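Lipoxygenase (PDB 5EK8) is probably an iron-dependent 9R-lipoxygenase, a dioxygenase that inserts molecular oxygen into polyunsaturated fatty acids at a non-heme iron centre. Local coordinates at residues V124-D127 with S128-P132; V630-E633 with D634-V637; V188-K191 with F192-A196. One frame throughout, in Å; residues are numbered along the deposited sequence.

Interaction 1: residues V124-D127 with S128-P132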
loop_
_atom_site.group_PDB
_atom_site.type_symbol
_atom_site.label_atom_id
_atom_site.label_comp_id
_atom_site.label_asym_id
_atom_site.label_seq_id
_atom_site.Cartn_x
_atom_site.Cartn_y
_atom_site.Cartn_z
ATOM N N VAL A 124 -4.404 19.518 5.195
ATOM C CA VAL A 124 -5.199 20.519 4.497
ATOM C C VAL A 124 -6.522 19.926 4.033
ATOM O O VAL A 124 -6.562 18.850 3.442
ATOM C CB VAL A 124 -4.444 21.104 3.291
ATOM C CG1 VAL A 124 -5.246 22.240 2.666
ATOM C CG2 VAL A 124 -3.078 21.598 3.726
ATOM N N THR A 125 -7.602 20.642 4.322
ATOM C CA THR A 125 -8.949 20.225 3.959
ATOM C C THR A 125 -9.586 21.328 3.114
ATOM O O THR A 125 -9.244 22.498 3.264
ATOM C CB THR A 125 -9.788 19.919 5.233
ATOM O OG1 THR A 125 -9.486 18.597 5.697
ATOM C CG2 THR A 125 -11.285 20.016 4.977
ATOM N N PHE A 126 -10.478 20.962 2.197
ATOM C CA PHE A 126 -11.217 21.960 1.430
ATOM C C PHE A 126 -12.639 22.139 1.962
ATOM O O PHE A 126 -13.357 21.165 2.195
ATOM C CB PHE A 126 -11.238 21.583 -0.050
ATOM C CG PHE A 126 -9.876 21.454 -0.646
ATOM C CD1 PHE A 126 -9.053 22.561 -0.759
ATOM C CD2 PHE A 126 -9.404 20.226 -1.074
ATOM C CE1 PHE A 126 -7.785 22.451 -1.297
ATOM C CE2 PHE A 126 -8.137 20.106 -1.615
ATOM C CZ PHE A 126 -7.324 21.223 -1.729
ATOM N N ASP A 127 -13.035 23.394 2.155
ATOM C CA ASP A 127 -14.331 23.709 2.749
ATOM C C ASP A 127 -15.450 23.678 1.715
ATOM O O ASP A 127 -15.297 23.099 0.638
ATOM C CB ASP A 127 -14.289 25.080 3.438
ATOM C CG ASP A 127 -14.040 26.222 2.466
ATOM O OD1 ASP A 127 -13.624 25.957 1.321
ATOM O OD2 ASP A 127 -14.256 27.391 2.852
ATOM N N SER A 128 -16.571 24.306 2.059
ATOM C CA SER A 128 -17.740 24.362 1.189
ATOM C C SER A 128 -17.430 25.063 -0.126
ATOM O O SER A 128 -17.867 24.621 -1.191
ATOM C CB SER A 128 -18.895 25.071 1.900
ATOM O OG SER A 128 -19.906 25.463 0.985
ATOM N N ASP A 129 -16.674 26.153 -0.051
ATOM C CA ASP A 129 -16.365 26.942 -1.238
ATOM C C ASP A 129 -14.962 26.662 -1.761
ATOM O O ASP A 129 -14.300 27.560 -2.282
ATOM C CB ASP A 129 -16.526 28.436 -0.949
ATOM C CG ASP A 129 -17.977 28.844 -0.780
ATOM O OD1 ASP A 129 -18.708 28.875 -1.794
ATOM O OD2 ASP A 129 -18.384 29.141 0.364
ATOM N N ASN A 130 -14.520 25.415 -1.606
ATOM C CA ASN A 130 -13.280 24.933 -2.210
ATOM C C ASN A 130 -12.032 25.707 -1.776
ATOM O O ASN A 130 -11.084 25.862 -2.546
ATOM C CB ASN A 130 -13.410 24.972 -3.736
ATOM C CG ASN A 130 -12.458 24.024 -4.429
ATOM O OD1 ASN A 130 -12.021 23.029 -3.850
ATOM N ND2 ASN A 130 -12.133 24.327 -5.682
ATOM N N GLN A 131 -12.037 26.188 -0.536
ATOM C CA GLN A 131 -10.896 26.918 0.013
ATOM C C GLN A 131 -10.187 26.081 1.081
ATOM O O GLN A 131 -10.837 25.369 1.849
ATOM C CB GLN A 131 -11.353 28.264 0.588
ATOM C CG GLN A 131 -11.717 29.302 -0.472
ATOM C CD GLN A 131 -10.507 29.801 -1.255
ATOM O OE1 GLN A 131 -10.343 29.489 -2.436
ATOM N NE2 GLN A 131 -9.655 30.584 -0.597
ATOM N N PRO A 132 -8.845 26.160 1.127
ATOM C CA PRO A 132 -8.025 25.327 2.018
ATOM C C PRO A 132 -8.336 25.526 3.501
ATOM O O PRO A 132 -8.469 26.660 3.960
ATOM C CB PRO A 132 -6.592 25.782 1.709
ATOM C CG PRO A 132 -6.667 26.430 0.369
ATOM C CD PRO A 132 -8.018 27.069 0.314
#
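Asp127 and Gln131 sit side by side across the neck of a tight hairpin, their side chains pointing the same way, and most of the polar contact runs between them. The amide of Asp127 donates to Gln131 O at 3.0 Å with an N-H...O angle of 160°. Phe126 CA adds a CA-H...O contact to Gln131 O at 3.5 Å. The return bond uses the side chain: Asp127 OD1 accepts from Gln131 N at 2.5 Å, a length too short to be taken literally at this resolution. The carboxylate gets there because CG of Asp127 sits between its own N and carbonyl carbon (chi1 64°), which carries OD1 back over the mouth of the turn.

Beyond the neck, Asp127 to Asn130 form a type I turn, closed by a weak bond of 3.3 Å from Asn130 N to Asp127 O. Asn130 takes up the left-handed conformation, and with Asp127 paired to Gln131 this is a 3:5 hairpin with a G1 bulge.

On the strand side, Phe126 and Pro132 make an antiparallel non-hydrogen-bonded pair with side chains on one face of the sheet. The Phe126 ring lies obliquely beside Pro132 CA, 4.1 Å from CD1, and runs alongside the Asn130 amide. Val124 joins them through CG1, 3.9 Å from Pro132 CB, the two side chains pointing the same way.

The hairpin links strands 115-126 and 132-143 at the border of a four-stranded antiparallel sheet, consistent with the PLAT domain of this enzyme. Thr125 and Asp127 touch Val133, Val124 touches Tyr134, and Val124 also reaches Arg384 and Leu385 of helix 383-391.

Interaction 2: residues V630-E633 with D634-V637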
loop_
_atom_site.group_PDB
_atom_site.type_symbol
_atom_site.label_atom_id
_atom_site.label_comp_id
_atom_site.label_asym_id
_atom_site.label_seq_id
_atom_site.Cartn_x
_atom_site.Cartn_y
_atom_site.Cartn_z
ATOM N N VAL A 630 -14.618 9.652 -5.590
ATOM C CA VAL A 630 -15.890 10.333 -5.818
ATOM C C VAL A 630 -16.532 10.754 -4.502
ATOM O O VAL A 630 -16.892 11.915 -4.329
ATOM C CB VAL A 630 -16.889 9.450 -6.599
ATOM C CG1 VAL A 630 -18.205 10.192 -6.800
ATOM C CG2 VAL A 630 -16.297 9.036 -7.938
ATOM N N LYS A 631 -16.665 9.806 -3.579
ATOM C CA LYS A 631 -17.292 10.077 -2.288
ATOM C C LYS A 631 -16.535 11.146 -1.502
ATOM O O LYS A 631 -17.149 11.949 -0.794
ATOM C CB LYS A 631 -17.392 8.792 -1.463
ATOM C CG LYS A 631 -18.352 8.887 -0.279
ATOM C CD LYS A 631 -18.551 7.529 0.381
ATOM C CE LYS A 631 -19.645 7.570 1.432
ATOM N NZ LYS A 631 -19.348 8.542 2.522
ATOM N N ASN A 632 -15.209 11.146 -1.642
ATOM C CA ASN A 632 -14.328 12.122 -0.996
ATOM C C ASN A 632 -14.645 12.343 0.479
ATOM O O ASN A 632 -14.738 13.480 0.935
ATOM C CB ASN A 632 -14.383 13.461 -1.739
ATOM C CG ASN A 632 -13.222 14.380 -1.381
ATOM O OD1 ASN A 632 -12.183 13.931 -0.891
ATOM N ND2 ASN A 632 -13.398 15.675 -1.622
ATOM N N GLU A 633 -14.788 11.256 1.228
ATOM C CA GLU A 633 -15.232 11.335 2.617
ATOM C C GLU A 633 -14.297 12.126 3.543
ATOM O O GLU A 633 -14.639 12.373 4.699
ATOM C CB GLU A 633 -15.439 9.922 3.176
ATOM C CG GLU A 633 -14.393 8.903 2.747
ATOM C CD GLU A 633 -14.853 8.035 1.589
ATOM O OE1 GLU A 633 -15.431 6.957 1.844
ATOM O OE2 GLU A 633 -14.628 8.427 0.425
ATOM N N ASP A 634 -13.135 12.536 3.044
ATOM C CA ASP A 634 -12.188 13.301 3.858
ATOM C C ASP A 634 -12.022 14.741 3.370
ATOM O O ASP A 634 -11.289 15.520 3.977
ATOM C CB ASP A 634 -10.825 12.600 3.893
ATOM C CG ASP A 634 -10.791 11.419 4.862
ATOM O OD1 ASP A 634 -10.067 10.436 4.582
ATOM O OD2 ASP A 634 -11.484 11.475 5.904
ATOM N N ASP A 635 -12.714 15.082 2.284
ATOM C CA ASP A 635 -12.693 16.432 1.713
ATOM C C ASP A 635 -11.270 16.960 1.512
ATOM O O ASP A 635 -10.951 18.086 1.895
ATOM C CB ASP A 635 -13.489 17.407 2.594
ATOM C CG ASP A 635 -14.954 17.011 2.740
ATOM O OD1 ASP A 635 -15.697 17.062 1.731
ATOM O OD2 ASP A 635 -15.360 16.651 3.870
ATOM N N ASP A 636 -10.426 16.142 0.899
ATOM C CA ASP A 636 -9.034 16.510 0.694
ATOM C C ASP A 636 -8.582 16.190 -0.724
ATOM O O ASP A 636 -7.464 16.524 -1.115
ATOM C CB ASP A 636 -8.145 15.790 1.700
ATOM C CG ASP A 636 -8.195 14.289 1.540
ATOM O OD1 ASP A 636 -7.299 13.610 2.074
ATOM O OD2 ASP A 636 -9.129 13.786 0.879
ATOM N N VAL A 637 -9.451 15.524 -1.479
ATOM C CA VAL A 637 -9.181 15.227 -2.880
ATOM C C VAL A 637 -9.440 16.468 -3.725
ATOM O O VAL A 637 -10.582 16.929 -3.815
ATOM C CB VAL A 637 -10.050 14.065 -3.398
ATOM C CG1 VAL A 637 -9.786 13.819 -4.870
ATOM C CG2 VAL A 637 -9.795 12.805 -2.594
HETATM O O HOH W 1 -12.289 18.296 -1.416
#
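Two backbone amides converge on Asn632 OD1: Val637 N at 3.2 Å and, more weakly, Asp636 N at 3.3 Å. The Val637 donor sits at a C=O...N angle of 118°, tilted somewhat from the amide plane. Asn632 can present its oxygen to them because CG is anti to the backbone N (chi1 -164°), sending the amide across the loop. Its other end is used as well: ND2 donates to a water at 2.9 Å, which in turn donates to Val637 O at 3.2 Å. One side-chain amide thus binds both the N-H and, through water, the C=O of Val637.

Behind this lies a type I turn from Asn632 to Asp635, in the connection between helices 608-623 and 639-647. Asp635 N closes it on Asn632 O at 2.9 Å.

The two acids at the middle of the turn anchor it outward. Glu633 accepts from the amides of Gly627 and Leu628 through its two carboxylate oxygens, while Asp634 OD2 bonds the hydroxyls of Tyr626 and Ser187. Arg642 of helix 639-647 packs on Asn632 and Val637.

Interaction 3: residues V188-K191 with F192-A196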
loop_
_atom_site.group_PDB
_atom_site.type_symbol
_atom_site.label_atom_id
_atom_site.label_comp_id
_atom_site.label_asym_id
_atom_site.label_seq_id
_atom_site.Cartn_x
_atom_site.Cartn_y
_atom_site.Cartn_z
ATOM N N VAL A 188 -11.655 8.380 11.592
ATOM C CA VAL A 188 -12.493 7.626 12.522
ATOM C C VAL A 188 -13.461 6.714 11.768
ATOM O O VAL A 188 -13.847 5.655 12.264
ATOM C CB VAL A 188 -13.291 8.556 13.453
ATOM C CG1 VAL A 188 -12.419 9.037 14.601
ATOM C CG2 VAL A 188 -13.855 9.724 12.672
ATOM N N GLY A 189 -13.838 7.132 10.563
ATOM C CA GLY A 189 -14.704 6.337 9.712
ATOM C C GLY A 189 -14.049 5.035 9.293
ATOM O O GLY A 189 -14.636 3.965 9.436
ATOM N N ARG A 190 -12.831 5.140 8.769
ATOM C CA ARG A 190 -12.023 3.986 8.381
ATOM C C ARG A 190 -11.886 2.993 9.540
ATOM O O ARG A 190 -12.066 1.777 9.367
ATOM C CB ARG A 190 -10.650 4.472 7.890
ATOM C CG ARG A 190 -9.542 3.435 7.848
ATOM C CD ARG A 190 -9.869 2.281 6.915
ATOM N NE ARG A 190 -8.820 1.263 6.919
ATOM C CZ ARG A 190 -8.525 0.492 7.963
ATOM N NH1 ARG A 190 -7.555 -0.408 7.873
ATOM N NH2 ARG A 190 -9.196 0.614 9.102
ATOM N N LYS A 191 -11.598 3.524 10.726
ATOM C CA LYS A 191 -11.532 2.723 11.945
ATOM C C LYS A 191 -12.852 2.003 12.238
ATOM O O LYS A 191 -12.875 0.792 12.471
ATOM C CB LYS A 191 -11.156 3.604 13.139
ATOM C CG LYS A 191 -9.746 4.165 13.102
ATOM C CD LYS A 191 -9.292 4.573 14.496
ATOM C CE LYS A 191 -7.844 5.066 14.506
ATOM N NZ LYS A 191 -7.352 5.334 15.902
ATOM N N PHE A 192 -13.948 2.759 12.218
ATOM C CA PHE A 192 -15.271 2.221 12.519
ATOM C C PHE A 192 -15.673 1.107 11.556
ATOM O O PHE A 192 -16.156 0.055 11.978
ATOM C CB PHE A 192 -16.315 3.335 12.487
ATOM C CG PHE A 192 -16.246 4.262 13.664
ATOM C CD1 PHE A 192 -15.536 3.912 14.798
ATOM C CD2 PHE A 192 -16.895 5.483 13.637
ATOM C CE1 PHE A 192 -15.471 4.766 15.886
ATOM C CE2 PHE A 192 -16.838 6.342 14.723
ATOM C CZ PHE A 192 -16.126 5.982 15.849
ATOM N N GLN A 193 -15.467 1.341 10.263
ATOM C CA GLN A 193 -15.734 0.322 9.254
ATOM C C GLN A 193 -14.899 -0.925 9.519
ATOM O O GLN A 193 -15.402 -2.054 9.437
ATOM C CB GLN A 193 -15.448 0.850 7.849
ATOM C CG GLN A 193 -16.457 1.860 7.351
ATOM C CD GLN A 193 -16.539 1.878 5.840
ATOM O OE1 GLN A 193 -16.003 0.991 5.171
ATOM N NE2 GLN A 193 -17.211 2.890 5.290
ATOM N N ALA A 194 -13.630 -0.718 9.849
ATOM C CA ALA A 194 -12.754 -1.848 10.132
ATOM C C ALA A 194 -13.305 -2.703 11.268
ATOM O O ALA A 194 -13.498 -3.914 11.116
ATOM C CB ALA A 194 -11.348 -1.369 10.464
ATOM N N TYR A 195 -13.573 -2.060 12.401
ATOM C CA TYR A 195 -13.993 -2.778 13.597
ATOM C C TYR A 195 -15.367 -3.411 13.415
ATOM O O TYR A 195 -15.652 -4.465 13.981
ATOM C CB TYR A 195 -13.973 -1.839 14.806
ATOM C CG TYR A 195 -12.566 -1.453 15.209
ATOM C CD1 TYR A 195 -11.587 -2.428 15.384
ATOM C CD2 TYR A 195 -12.203 -0.121 15.380
ATOM C CE1 TYR A 195 -10.292 -2.092 15.739
ATOM C CE2 TYR A 195 -10.906 0.229 15.736
ATOM C CZ TYR A 195 -9.953 -0.763 15.913
ATOM O OH TYR A 195 -8.659 -0.429 16.263
ATOM N N ALA A 196 -16.207 -2.780 12.605
ATOM C CA ALA A 196 -17.526 -3.322 12.312
ATOM C C ALA A 196 -17.408 -4.609 11.504
ATOM O O ALA A 196 -17.954 -5.655 11.886
ATOM C CB ALA A 196 -18.361 -2.302 11.566
#
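With CG opposite its carbonyl carbon (chi1 -73°), Phe192 leans back along the helix and lays one ring face over the carbonyl oxygen of Val188, which sits 3.1 Å above the ring plane, toward the rim. Phe192 CE2 also comes within 4.4 Å of Val188 CB, an apolar contact. Arg190 turns differently: CG is anti to the backbone N and the chain bends at chi2 (61°), bringing NH2 forward beside the methyl of Ala194, one turn on.

The backbone is plain alpha-helix at the start of 188-214. Phe192 N bonds Val188 O at 2.9 Å, and Gln193 N meets Gly189 O at the same length, almost straight at 175°. Ala194 to Arg190 and Tyr195 to Lys191 continue the ladder, and Tyr195 rests its ring obliquely against Lys191 O.

Phe192 also packs on Arg27, Ile30 and Glu31 of helix 24-36. A serine in its place would probably open a gap against that helix and cost Val188 the apolar contact with CE2.

Lys191 forms a salt bridge with Asp185, and Gln193 OE1 accepts from Lys625 N. The Arg190 guanidinium donates through NH1 to Asn667 O, makes a cation-pi contact with Tyr186 and touches Ile668, an iron ligand. The side chain of Arg190 lies about 9 Å from the bound iron, and is likely to help position the C-terminal end and to add positive potential there.

Along the chain come interaction 1, then 3, then 2, but in space interaction 2 lies nearest to both others. Its centre is about 11 Å from that of interaction 1 and the two touch: Phe126 N probably donates to Asp635 O at 2.9 Å, which would tie the loop between helices 608-623 and 639-647 to the end of strand 115-126. Interaction 3, on helix 188-214, is about 16 Å from interaction 2 between centres and does not touch it, yet Tyr626 contacts both Arg190 and Asp634. The centres of interactions 1 and 3 are about 24 Å apart. They span the region between the sheet of the probable PLAT domain and the helical part that holds the iron.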